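Local coordinates for ribosome biogenesis GTPase A (Thermotoga maritima, PDB 3CNL), which binds and probably hydrolyses GTP as a circularly permuted GTPase, and is probably required for a late step of 50S ribosomal subunit assembly, at residues K65-V68 and E69-K72; I15-L18 and L19-V22. All blocks are in the same frame, centred on the assembly; numbering follows the deposited sequence.

Contact 1: residues K65-V68 and E69-K72; sequences KKWV and EFFK
Trp67 turns the edge of its six-membered ring toward the face of Phe70 in an offset edge-to-face pair, planes at 81°. The centroids are 5.6 Å apart, and Trp67 CZ3 comes 3.9 Å from Phe70 CD2. The Phe71 ring lies nearly parallel to Trp67 but is slid along, so overlap is slight; Trp67 CE3 is 3.7 Å from Phe71 CE2. Phe70 CD2 sits over one face of Phe71, toward its rim, and Phe71 CE1 meets the Phe70 edge in plane. Phe70 reaches this cluster with CG anti to its backbone N (chi1 179°). With an alanine in place of Phe71, Trp67 CE3 and Phe70 CD2 would probably lose a packing neighbour, and Ile51 and Val78 the ring that touches them. Trp67 NE1 is satisfied by the carbonyl of Glu246, and Phe35 packs on both Trp67 and Phe70. The helix is held by i to i+4 backbone bonds, such as Phe71 N to Trp67 O, 3.0 Å. On the solvent side Lys65 CE lies 3.8 Å from Glu69 CG, without a salt bridge. This is an amphipathic helix, 61-73, the crossover of a beta-alpha-beta unit between strands 48-54 and 78-80 in the G domain.

Contact 2: residues I15-L18 and L19-V22; sequences IKDL and LRLV
Asp17 OD2 and Arg20 NH2 form a salt bridge of 2.8 Å, three residues apart at the C-terminal end of helix 13-19. The helix then passes into a type I beta turn, Leu19 to Val22, which leads to strand 24-30 of the G domain. The carboxylate and guanidinium planes are 59° apart, and OD2 to NH2 is the one close polar pair between them. The two side chains run side by side. Both place CG beside the backbone N (chi1 -66° and -68°), and Arg20 bends at chi3 to bring NH2 to the carboxylate. The carbonyl O of Lys16 lies over one face of the guanidinium, toward its rim.

Leu19 N gives a sound bond to Ile15 O, 2.8 Å. The next, Arg20 N to Lys16 O, is weak at 3.3 Å. Leu21 N then turns to Leu18 O, approaching from above the carbonyl plane, and Val22 N closes the turn on Leu19 O at 3.1 Å. Lys47 NZ ties the turn down by binding the carbonyls of Leu19 and Val22.

The side chain of Leu19 is buried and packs against Val42 and Leu103, the latter on strand 101-106. Lys16 runs beside it, and its NZ makes a weak hydrogen bond to the carbonyl of Asp43. Leu19 CD2 touches Ile15 CG2 at 3.8 Å and Lys16 NZ at 3.7 Å.

Contacts 1 and 2 are separate local packings in the same GTPase domain. Their centres are about 28 Å apart and their nearest atoms about 18 Å, so they do not touch. Contact 2 comes first in the chain and leads into strand 24-30. Contact 1 follows strand 48-54, the neighbour of strand 24-30 in the central sheet. In contact 1 the side chain of Val68 is about 7 Å from that of Val56, a GTP-binding residue. In contact 2 the side chain of Ile15 is about 4 Å from Gly153, another such residue, and about 10 Å from the bound GTP analogue. Neither contact supplies a residue of the nucleotide pocket.

Contact 1: residues K65-V68 and E69-K72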
loop_
_atom_site.group_PDB
_atom_site.type_symbol
_atom_site.label_atom_id
_atom_site.label_comp_id
_atom_site.label_asym_id
_atom_site.label_seq_id
_atom_site.Cartn_x
_atom_site.Cartn_y
_atom_site.Cartn_z
ATOM N N LYS A 65 11.399 -8.916 -6.057
ATOM C CA LYS A 65 12.785 -8.745 -6.509
ATOM C C LYS A 65 12.871 -7.961 -7.817
ATOM O O LYS A 65 13.725 -7.077 -7.954
ATOM C CB LYS A 65 13.526 -10.076 -6.613
ATOM C CG LYS A 65 15.035 -9.885 -6.841
ATOM C CD LYS A 65 15.679 -9.150 -5.665
ATOM C CE LYS A 65 16.538 -8.003 -6.153
ATOM N NZ LYS A 65 17.769 -7.847 -5.314
ATOM N N LYS A 66 11.997 -8.251 -8.771
ATOM C CA LYS A 66 12.000 -7.497 -10.029
ATOM C C LYS A 66 11.694 -6.019 -9.829
ATOM O O LYS A 66 12.193 -5.157 -10.568
ATOM C CB LYS A 66 11.001 -8.088 -11.035
ATOM C CG LYS A 66 11.483 -9.357 -11.765
ATOM C CD LYS A 66 12.468 -9.024 -12.902
ATOM C CE LYS A 66 12.788 -10.252 -13.813
ATOM N NZ LYS A 66 13.973 -9.973 -14.698
ATOM N N TRP A 67 10.834 -5.719 -8.857
ATOM C CA TRP A 67 10.561 -4.322 -8.523
ATOM C C TRP A 67 11.794 -3.640 -7.936
ATOM O O TRP A 67 12.113 -2.507 -8.312
ATOM C CB TRP A 67 9.331 -4.193 -7.603
ATOM C CG TRP A 67 8.053 -4.281 -8.366
ATOM C CD1 TRP A 67 7.125 -5.277 -8.296
ATOM C CD2 TRP A 67 7.563 -3.340 -9.336
ATOM N NE1 TRP A 67 6.080 -5.011 -9.155
ATOM C CE2 TRP A 67 6.321 -3.824 -9.798
ATOM C CE3 TRP A 67 8.044 -2.118 -9.839
ATOM C CZ2 TRP A 67 5.567 -3.149 -10.763
ATOM C CZ3 TRP A 67 7.294 -1.440 -10.774
ATOM C CH2 TRP A 67 6.058 -1.960 -11.234
ATOM N N VAL A 68 12.493 -4.315 -7.028
ATOM C CA VAL A 68 13.737 -3.750 -6.462
ATOM C C VAL A 68 14.698 -3.383 -7.585
ATOM O O VAL A 68 15.220 -2.277 -7.605
ATOM C CB VAL A 68 14.437 -4.687 -5.436
ATOM C CG1 VAL A 68 15.725 -4.052 -4.892
ATOM C CG2 VAL A 68 13.494 -5.002 -4.270
ATOM N N GLU A 69 14.900 -4.307 -8.528
ATOM C CA GLU A 69 15.834 -4.121 -9.651
ATOM C C GLU A 69 15.437 -2.977 -10.535
ATOM O O GLU A 69 16.280 -2.172 -10.939
ATOM C CB GLU A 69 15.879 -5.377 -10.502
ATOM C CG GLU A 69 16.265 -6.566 -9.696
ATOM C CD GLU A 69 16.899 -7.638 -10.509
ATOM O OE1 GLU A 69 17.192 -7.394 -11.702
ATOM O OE2 GLU A 69 17.099 -8.727 -9.934
ATOM N N PHE A 70 14.138 -2.918 -10.834
ATOM C CA PHE A 70 13.557 -1.821 -11.576
ATOM C C PHE A 70 13.872 -0.462 -10.939
ATOM O O PHE A 70 14.267 0.463 -11.646
ATOM C CB PHE A 70 12.034 -2.016 -11.711
ATOM C CG PHE A 70 11.343 -0.897 -12.451
ATOM C CD1 PHE A 70 11.323 -0.886 -13.837
ATOM C CD2 PHE A 70 10.720 0.137 -11.759
ATOM C CE1 PHE A 70 10.691 0.140 -14.535
ATOM C CE2 PHE A 70 10.080 1.164 -12.442
ATOM C CZ PHE A 70 10.076 1.166 -13.839
ATOM N N PHE A 71 13.661 -0.324 -9.624
ATOM C CA PHE A 71 13.896 0.968 -8.971
ATOM C C PHE A 71 15.386 1.283 -8.857
ATOM O O PHE A 71 15.794 2.427 -9.091
ATOM C CB PHE A 71 13.173 1.070 -7.620
ATOM C CG PHE A 71 11.671 1.124 -7.752
ATOM C CD1 PHE A 71 11.065 2.133 -8.477
ATOM C CD2 PHE A 71 10.875 0.143 -7.185
ATOM C CE1 PHE A 71 9.682 2.175 -8.615
ATOM C CE2 PHE A 71 9.490 0.185 -7.316
ATOM C CZ PHE A 71 8.899 1.193 -8.035
ATOM N N LYS A 72 16.194 0.274 -8.526
ATOM C CA LYS A 72 17.667 0.434 -8.523
ATOM C C LYS A 72 18.173 0.923 -9.892
ATOM O O LYS A 72 18.999 1.827 -9.974
ATOM C CB LYS A 72 18.382 -0.857 -8.083
ATOM C CG LYS A 72 17.940 -1.385 -6.717
ATOM C CD LYS A 72 19.025 -2.094 -5.910
ATOM C CE LYS A 72 19.874 -3.048 -6.743
ATOM N NZ LYS A 72 21.196 -3.338 -6.086
#

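Contact 2: residues I15-L18 and L19-V22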
loop_
_atom_site.group_PDB
_atom_site.type_symbol
_atom_site.label_atom_id
_atom_site.label_comp_id
_atom_site.label_asym_id
_atom_site.label_seq_id
_atom_site.Cartn_x
_atom_site.Cartn_y
_atom_site.Cartn_z
ATOM N N ILE A 15 0.011 18.034 2.911
ATOM C CA ILE A 15 1.262 17.300 2.693
ATOM C C ILE A 15 2.402 18.293 2.465
ATOM O O ILE A 15 3.472 18.131 3.034
ATOM C CB ILE A 15 1.180 16.263 1.517
ATOM C CG1 ILE A 15 0.101 15.195 1.772
ATOM C CG2 ILE A 15 2.535 15.584 1.265
ATOM C CD1 ILE A 15 0.299 14.337 3.020
ATOM N N LYS A 16 2.153 19.321 1.650
ATOM C CA LYS A 16 3.108 20.418 1.444
ATOM C C LYS A 16 3.481 21.133 2.751
ATOM O O LYS A 16 4.643 21.453 2.970
ATOM C CB LYS A 16 2.571 21.433 0.431
ATOM C CG LYS A 16 2.267 20.887 -0.964
ATOM C CD LYS A 16 3.514 20.636 -1.790
ATOM C CE LYS A 16 3.679 19.156 -2.124
ATOM N NZ LYS A 16 4.990 18.879 -2.797
ATOM N N ASP A 17 2.496 21.361 3.618
ATOM C CA ASP A 17 2.745 21.941 4.944
ATOM C C ASP A 17 3.573 21.014 5.825
ATOM O O ASP A 17 4.377 21.472 6.643
ATOM C CB ASP A 17 1.434 22.304 5.660
ATOM C CG ASP A 17 0.658 23.428 4.958
ATOM O OD1 ASP A 17 -0.592 23.397 5.006
ATOM O OD2 ASP A 17 1.283 24.334 4.358
ATOM N N LEU A 18 3.372 19.709 5.675
ATOM C CA LEU A 18 4.124 18.748 6.488
ATOM C C LEU A 18 5.540 18.618 5.944
ATOM O O LEU A 18 6.484 18.439 6.706
ATOM C CB LEU A 18 3.439 17.380 6.540
ATOM C CG LEU A 18 2.128 17.231 7.317
ATOM C CD1 LEU A 18 1.655 15.796 7.274
ATOM C CD2 LEU A 18 2.287 17.658 8.754
ATOM N N LEU A 19 5.665 18.724 4.624
ATOM C CA LEU A 19 6.939 18.585 3.917
ATOM C C LEU A 19 7.945 19.656 4.304
ATOM O O LEU A 19 9.155 19.411 4.286
ATOM C CB LEU A 19 6.711 18.637 2.403
ATOM C CG LEU A 19 6.913 17.433 1.477
ATOM C CD1 LEU A 19 7.104 16.103 2.194
ATOM C CD2 LEU A 19 5.749 17.366 0.491
ATOM N N ARG A 20 7.450 20.846 4.646
ATOM C CA ARG A 20 8.338 21.960 4.981
ATOM C C ARG A 20 9.120 21.690 6.265
ATOM O O ARG A 20 10.181 22.268 6.485
ATOM C CB ARG A 20 7.557 23.281 5.076
ATOM C CG ARG A 20 7.002 23.758 3.739
ATOM C CD ARG A 20 6.759 25.260 3.744
ATOM N NE ARG A 20 5.374 25.617 4.037
ATOM C CZ ARG A 20 4.443 25.846 3.110
ATOM N NH1 ARG A 20 4.738 25.740 1.817
ATOM N NH2 ARG A 20 3.206 26.176 3.475
ATOM N N LEU A 21 8.581 20.805 7.105
ATOM C CA LEU A 21 9.213 20.444 8.376
ATOM C C LEU A 21 10.377 19.466 8.227
ATOM O O LEU A 21 11.146 19.250 9.178
ATOM C CB LEU A 21 8.173 19.841 9.340
ATOM C CG LEU A 21 6.987 20.667 9.841
ATOM C CD1 LEU A 21 6.195 19.839 10.852
ATOM C CD2 LEU A 21 7.426 21.986 10.482
ATOM N N VAL A 22 10.512 18.870 7.041
ATOM C CA VAL A 22 11.391 17.705 6.887
ATOM C C VAL A 22 12.380 17.846 5.767
ATOM O O VAL A 22 12.227 18.692 4.901
ATOM C CB VAL A 22 10.581 16.392 6.682
ATOM C CG1 VAL A 22 9.600 16.193 7.831
ATOM C CG2 VAL A 22 9.855 16.384 5.323
#